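Local coordinates for flavin reductase domain protein (Arthrobacter sp., PDB 2QCK) that probably binds FMN and acts as a flavin reductase, assembling as a two-chain protein, at residues 51-56 and 136-141. Sequence-based numbering, arbitrary orientation. Where two conformers were deposited one is given.
Sequences PRFTFN and VEVVEG
F53 and V136 form a hydrogen-bonded pair where strand 51-58 lies antiparallel to strand 131-143, a buried pairing in the interior of the large antiparallel sheet of this flavin reductase-like domain. Their backbones bond both ways: F53 N donates to V136 O at 3.1 Å, and V136 N to F53 O at 3.0 Å, the latter almost in line with the carbonyl. A third bond runs from V138 N to P51 O over 2.9 Å. It is nearly straight at the hydrogen (176°), although its donor is tilted from the carbonyl plane. Between these rungs R52 and E137 make a non-hydrogen-bonded pair, and the segments are strongly twisted away from a strict antiparallel alignment.

On the face bearing F53 and V136, chi1 of 65° puts F53 CG between the backbone N and the carbonyl carbon, which turns the ring over V136. One ring face receives V136 in a CH-pi contact, CB 3.9 Å from the centroid. V138 reaches the same ring differently: its CG2 lies in the ring plane, at the edge, 3.7 Å from F53 CD1. Of the V136 branches, CG1 lies against CE1 and CZ of F53, while CG2 meets the edge of the F55 ring at CE1. V75 and I73 of strand 72-77 extend this apolar cluster, while F17 of the second subunit packs on F53.

The R52 and E137 side chains occupy the other face. In one of two R52 conformers, a long, tentative salt bridge joins R52 NH1 to E137 OE1 at 3.5 Å. Chemically, apolar packing on one face thus backs a charged pair on the other; both faces reach the second subunit, and the polar link runs from R52 NH2 to its E129, the stronger partner for the arginine's charge.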
ATOM      1  N   PRO A  51      -8.460 -15.139  -0.104  1.00 38.01           N
ATOM      2  CA  PRO A  51      -7.393 -14.240   0.202  1.00 37.00           C
ATOM      3  C   PRO A  51      -6.766 -13.694  -1.051  1.00 36.11           C
ATOM      4  O   PRO A  51      -6.334 -14.469  -1.907  1.00 38.97           O
ATOM      5  CB  PRO A  51      -6.405 -15.119   0.972  1.00 38.24           C
ATOM      6  CG  PRO A  51      -6.709 -16.510   0.589  1.00 40.36           C
ATOM      7  CD  PRO A  51      -8.146 -16.544   0.252  1.00 40.81           C
ATOM      8  N   ARG A  52      -6.704 -12.369  -1.133  1.00 34.29           N
ATOM      9  CA  ARG A  52      -6.054 -11.694  -2.254  0.50 34.72           C
ATOM     10  C   ARG A  52      -5.263 -10.478  -1.805  1.00 32.57           C
ATOM     11  O   ARG A  52      -5.589  -9.848  -0.827  1.00 33.40           O
ATOM     12  CB  ARG A  52      -7.068 -11.198  -3.285  0.50 34.33           C
ATOM     13  CG  ARG A  52      -8.174 -12.142  -3.708  0.50 32.01           C
ATOM     14  CD  ARG A  52      -8.895 -11.530  -4.894  0.50 37.52           C
ATOM     15  NE  ARG A  52     -10.351 -11.621  -4.810  0.50 38.46           N
ATOM     16  CZ  ARG A  52     -11.064 -12.664  -5.206  0.50 43.62           C
ATOM     17  NH1 ARG A  52     -10.474 -13.740  -5.709  0.50 48.91           N
ATOM     18  NH2 ARG A  52     -12.377 -12.637  -5.097  0.50 46.00           N
ATOM     19  N   PHE A  53      -4.244 -10.131  -2.583  1.00 33.48           N
ATOM     20  CA  PHE A  53      -3.510  -8.906  -2.385  1.00 34.82           C
ATOM     21  C   PHE A  53      -3.283  -8.273  -3.740  1.00 34.19           C
ATOM     22  O   PHE A  53      -3.454  -8.918  -4.755  1.00 34.98           O
ATOM     23  CB  PHE A  53      -2.154  -9.088  -1.643  1.00 35.05           C
ATOM     24  CG  PHE A  53      -1.113  -9.909  -2.377  1.00 35.03           C
ATOM     25  CD1 PHE A  53      -1.040 -11.270  -2.201  1.00 33.48           C
ATOM     26  CD2 PHE A  53      -0.126  -9.297  -3.139  1.00 29.44           C
ATOM     27  CE1 PHE A  53      -0.073 -12.020  -2.828  1.00 38.06           C
ATOM     28  CE2 PHE A  53       0.827 -10.060  -3.787  1.00 39.97           C
ATOM     29  CZ  PHE A  53       0.851 -11.404  -3.616  1.00 37.42           C
ATOM     30  N   THR A  54      -2.923  -6.997  -3.709  1.00 34.81           N
ATOM     31  CA  THR A  54      -2.631  -6.220  -4.907  1.00 34.23           C
ATOM     32  C   THR A  54      -1.275  -5.553  -4.772  1.00 35.81           C
ATOM     33  O   THR A  54      -0.830  -5.301  -3.664  1.00 33.39           O
ATOM     34  CB  THR A  54      -3.686  -5.121  -5.068  1.00 38.05           C
ATOM     35  OG1 THR A  54      -3.776  -4.387  -3.849  1.00 34.27           O
ATOM     36  CG2 THR A  54      -5.032  -5.710  -5.366  1.00 30.80           C
ATOM     37  N   PHE A  55      -0.618  -5.283  -5.903  1.00 34.03           N
ATOM     38  CA  PHE A  55       0.484  -4.338  -5.950  1.00 33.83           C
ATOM     39  C   PHE A  55       0.503  -3.650  -7.317  1.00 33.96           C
ATOM     40  O   PHE A  55      -0.181  -4.082  -8.268  1.00 35.12           O
ATOM     41  CB  PHE A  55       1.821  -5.053  -5.650  1.00 35.96           C
ATOM     42  CG  PHE A  55       2.194  -6.097  -6.655  1.00 28.75           C
ATOM     43  CD1 PHE A  55       1.657  -7.371  -6.582  1.00 34.98           C
ATOM     44  CD2 PHE A  55       3.078  -5.809  -7.720  1.00 32.50           C
ATOM     45  CE1 PHE A  55       2.026  -8.341  -7.506  1.00 39.10           C
ATOM     46  CE2 PHE A  55       3.392  -6.773  -8.646  1.00 29.14           C
ATOM     47  CZ  PHE A  55       2.862  -8.029  -8.546  1.00 32.10           C
ATOM     48  N   ASN A  56       1.279  -2.582  -7.406  1.00 34.33           N
ATOM     49  CA  ASN A  56       1.472  -1.855  -8.635  1.00 34.02           C
ATOM     50  C   ASN A  56       2.920  -1.989  -9.104  1.00 34.42           C
ATOM     51  O   ASN A  56       3.854  -2.116  -8.285  1.00 31.68           O
ATOM     52  CB  ASN A  56       1.108  -0.380  -8.456  1.00 35.28           C
ATOM     53  CG  ASN A  56      -0.331  -0.167  -7.976  1.00 36.97           C
ATOM     54  OD1 ASN A  56      -1.211  -0.985  -8.238  1.00 43.70           O
ATOM     55  ND2 ASN A  56      -0.571   0.929  -7.238  1.00 35.55           N
ATOM     56  N   VAL A 136      -3.711 -10.712  -7.102  1.00 34.04           N
ATOM     57  CA  VAL A 136      -3.153 -12.056  -6.871  1.00 32.31           C
ATOM     58  C   VAL A 136      -4.052 -12.758  -5.871  1.00 31.28           C
ATOM     59  O   VAL A 136      -4.406 -12.155  -4.869  1.00 34.51           O
ATOM     60  CB  VAL A 136      -1.800 -11.906  -6.271  1.00 31.73           C
ATOM     61  CG1 VAL A 136      -1.130 -13.223  -6.140  1.00 30.10           C
ATOM     62  CG2 VAL A 136      -0.958 -10.920  -7.145  1.00 23.49           C
ATOM     63  N   GLU A 137      -4.401 -14.006  -6.141  1.00 34.54           N
ATOM     64  CA  GLU A 137      -5.108 -14.836  -5.170  1.00 33.62           C
ATOM     65  C   GLU A 137      -4.109 -15.787  -4.500  1.00 34.43           C
ATOM     66  O   GLU A 137      -3.388 -16.530  -5.184  1.00 34.66           O
ATOM     67  CB  GLU A 137      -6.205 -15.663  -5.857  1.00 36.23           C
ATOM     68  CG  GLU A 137      -7.024 -16.495  -4.835  1.00 36.04           C
ATOM     69  CD  GLU A 137      -8.206 -17.258  -5.416  1.00 36.67           C
ATOM     70  OE1 GLU A 137      -8.876 -16.746  -6.327  1.00 52.67           O
ATOM     71  OE2 GLU A 137      -8.521 -18.345  -4.901  1.00 48.02           O
ATOM     72  N   VAL A 138      -4.137 -15.826  -3.170  1.00 34.42           N
ATOM     73  CA  VAL A 138      -3.126 -16.499  -2.384  1.00 33.58           C
ATOM     74  C   VAL A 138      -3.516 -17.965  -2.295  1.00 33.11           C
ATOM     75  O   VAL A 138      -4.649 -18.271  -2.021  1.00 31.24           O
ATOM     76  CB  VAL A 138      -3.015 -15.863  -0.979  1.00 32.41           C
ATOM     77  CG1 VAL A 138      -2.125 -16.663  -0.051  1.00 28.84           C
ATOM     78  CG2 VAL A 138      -2.491 -14.464  -1.101  1.00 31.62           C
ATOM     79  N   VAL A 139      -2.577 -18.850  -2.591  1.00 33.71           N
ATOM     80  CA  VAL A 139      -2.827 -20.295  -2.550  1.00 33.54           C
ATOM     81  C   VAL A 139      -1.968 -21.030  -1.523  1.00 37.47           C
ATOM     82  O   VAL A 139      -2.243 -22.202  -1.190  1.00 35.67           O
ATOM     83  CB  VAL A 139      -2.651 -20.952  -3.939  1.00 33.88           C
ATOM     84  CG1 VAL A 139      -3.705 -20.427  -4.894  1.00 32.27           C
ATOM     85  CG2 VAL A 139      -1.222 -20.738  -4.502  1.00 28.60           C
ATOM     86  N   GLU A 140      -0.951 -20.372  -0.990  1.00 38.46           N
ATOM     87  CA  GLU A 140      -0.035 -21.041  -0.065  1.00 39.05           C
ATOM     88  C   GLU A 140       0.717 -19.983   0.711  1.00 37.05           C
ATOM     89  O   GLU A 140       0.779 -18.828   0.288  1.00 38.63           O
ATOM     90  CB  GLU A 140       0.942 -21.953  -0.854  1.00 40.10           C
ATOM     91  CG  GLU A 140       1.785 -22.909  -0.012  1.00 46.17           C
ATOM     92  CD  GLU A 140       0.916 -23.824   0.813  1.00 65.35           C
ATOM     93  OE1 GLU A 140       0.467 -24.854   0.243  1.00 74.98           O
ATOM     94  OE2 GLU A 140       0.663 -23.499   2.012  1.00 66.89           O
ATOM     95  N   GLY A 141       1.287 -20.357   1.849  1.00 38.16           N
ATOM     96  CA  GLY A 141       2.116 -19.411   2.604  1.00 40.15           C
ATOM     97  C   GLY A 141       2.700 -19.998   3.863  1.00 43.95           C
ATOM     98  O   GLY A 141       2.413 -21.135   4.206  1.00 40.71           O
TER